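Local coordinates for protein intracellular serine protease (Bacillus licheniformis, PDB 4ZOQ) that probably acts as a subtilisin-like serine endopeptidase that processes lanthipeptides, this chain being its N-terminal prodomain, at residues Leu45-Ala48 / Glu49-Ile53. Sequence-based numbering, arbitrary orientation.
Sequences LDTA and EQFHI
Glu49 N makes a weak hydrogen bond back to Leu45 O. This lies in the final part of helix 41-49, which a Schellman motif ends. The Glu49 chain is extended, its CG anti to the backbone N, and leaves the helix on the same side as that of Asp46. Asp46 OD1 and Glu49 OE1 stay 4.7 Å apart, and the like charges probably disfavour a closer approach. Gln50 N donates a hydrogen bond to Asp46 O and a weak one to Thr47 O.

Phe51 sets its ring alongside Thr47. Phe51 CE1 lies 3.8 Å from Thr47 CG2, and Thr47 O meets the ring edge in plane, 3.0 Å from Phe51 CD1. Thr47 CG2 stands anti to the backbone N, which puts the methyl beside the ring, while Thr47 OG1 is hydrogen-bonded to Lys43 O. The Phe51 side chain also touches Pro75 of helix 70-80. With an alanine in place of Phe51, the Thr47 methyl would probably lose its aromatic neighbour and a gap would open against Pro75.

His52, the C-prime residue, takes the positive phi (42°) that turns the chain out of the helix. His52 N makes a weak hydrogen bond to Glu49 O. Ile53 then leads into strand 54-58 and packs on Phe76. Ile53 CD1 touches Ala48 CB at 3.5 Å. The closing hydrogen bond of the motif, Ile53 N to Ala48 O, is 2.9 Å long and nearly straight at 173°.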
loop_
_atom_site.group_PDB
_atom_site.type_symbol
_atom_site.label_atom_id
_atom_site.label_comp_id
_atom_site.label_asym_id
_atom_site.label_seq_id
_atom_site.Cartn_x
_atom_site.Cartn_y
_atom_site.Cartn_z
ATOM N N LEU A 45 25.505 -11.185 -14.452
ATOM C CA LEU A 45 26.072 -11.803 -13.259
ATOM C C LEU A 45 27.467 -12.348 -13.499
ATOM O O LEU A 45 28.197 -12.586 -12.544
ATOM C CB LEU A 45 25.171 -12.923 -12.746
ATOM C CG LEU A 45 23.807 -12.502 -12.222
ATOM C CD1 LEU A 45 22.966 -13.711 -11.895
ATOM C CD2 LEU A 45 24.005 -11.640 -10.987
ATOM N N ASP A 46 27.845 -12.508 -14.772
ATOM C CA ASP A 46 29.188 -12.982 -15.112
ATOM C C ASP A 46 30.156 -11.834 -15.238
ATOM O O ASP A 46 31.306 -11.977 -14.859
ATOM C CB ASP A 46 29.184 -13.788 -16.421
ATOM C CG ASP A 46 28.421 -15.119 -16.322
ATOM O OD1 ASP A 46 28.190 -15.657 -15.201
ATOM O OD2 ASP A 46 28.050 -15.629 -17.405
ATOM N N THR A 47 29.720 -10.711 -15.792
ATOM C CA THR A 47 30.550 -9.516 -15.767
ATOM C C THR A 47 30.760 -9.022 -14.316
ATOM O O THR A 47 31.816 -8.500 -13.963
ATOM C CB THR A 47 29.943 -8.398 -16.603
ATOM O OG1 THR A 47 29.727 -8.865 -17.940
ATOM C CG2 THR A 47 30.879 -7.205 -16.631
ATOM N N ALA A 48 29.753 -9.204 -13.468
ATOM C CA ALA A 48 29.857 -8.718 -12.100
ATOM C C ALA A 48 30.857 -9.521 -11.289
ATOM O O ALA A 48 31.566 -8.979 -10.444
ATOM C CB ALA A 48 28.479 -8.760 -11.414
ATOM N N GLU A 49 30.937 -10.812 -11.572
ATOM C CA GLU A 49 31.811 -11.679 -10.808
ATOM C C GLU A 49 33.245 -11.519 -11.276
ATOM O O GLU A 49 34.196 -11.636 -10.493
ATOM C CB GLU A 49 31.365 -13.126 -10.984
ATOM C CG GLU A 49 32.220 -14.141 -10.284
ATOM C CD GLU A 49 31.839 -15.536 -10.725
ATOM O OE1 GLU A 49 30.728 -15.680 -11.296
ATOM O OE2 GLU A 49 32.629 -16.484 -10.497
ATOM N N GLN A 50 33.382 -11.063 -12.509
ATOM C CA GLN A 50 34.687 -10.861 -13.090
ATOM C C GLN A 50 35.281 -9.535 -12.643
ATOM O O GLN A 50 36.475 -9.272 -12.846
ATOM C CB GLN A 50 34.528 -10.902 -14.610
ATOM C CG GLN A 50 35.624 -10.293 -15.445
ATOM C CD GLN A 50 35.218 -10.213 -16.910
ATOM O OE1 GLN A 50 34.229 -10.831 -17.322
ATOM N NE2 GLN A 50 35.960 -9.433 -17.698
ATOM N N PHE A 51 34.465 -8.739 -11.953
ATOM C CA PHE A 51 34.914 -7.474 -11.395
ATOM C C PHE A 51 34.618 -7.422 -9.924
ATOM O O PHE A 51 34.421 -6.363 -9.421
ATOM C CB PHE A 51 34.244 -6.275 -12.076
ATOM C CG PHE A 51 34.680 -6.034 -13.496
ATOM C CD1 PHE A 51 34.108 -6.724 -14.566
ATOM C CD2 PHE A 51 35.639 -5.064 -13.770
ATOM C CE1 PHE A 51 34.527 -6.468 -15.888
ATOM C CE2 PHE A 51 36.057 -4.817 -15.071
ATOM C CZ PHE A 51 35.507 -5.511 -16.121
ATOM N N HIS A 52 34.452 -8.569 -9.280
ATOM C CA HIS A 52 34.203 -8.659 -7.837
ATOM C C HIS A 52 33.223 -7.615 -7.295
ATOM O O HIS A 52 33.464 -6.969 -6.265
ATOM C CB HIS A 52 35.544 -8.595 -7.087
ATOM C CG HIS A 52 35.468 -9.013 -5.638
ATOM N ND1 HIS A 52 34.955 -10.226 -5.218
ATOM C CD2 HIS A 52 35.810 -8.345 -4.514
ATOM C CE1 HIS A 52 35.004 -10.292 -3.896
ATOM N NE2 HIS A 52 35.515 -9.161 -3.444
ATOM N N ILE A 53 32.119 -7.446 -8.009
ATOM C CA ILE A 53 31.098 -6.540 -7.533
ATOM C C ILE A 53 29.837 -7.368 -7.364
ATOM O O ILE A 53 29.559 -8.293 -8.144
ATOM C CB ILE A 53 30.844 -5.314 -8.495
ATOM C CG1 ILE A 53 30.362 -5.748 -9.872
ATOM C CG2 ILE A 53 32.053 -4.388 -8.619
ATOM C CD1 ILE A 53 28.863 -5.583 -10.027
#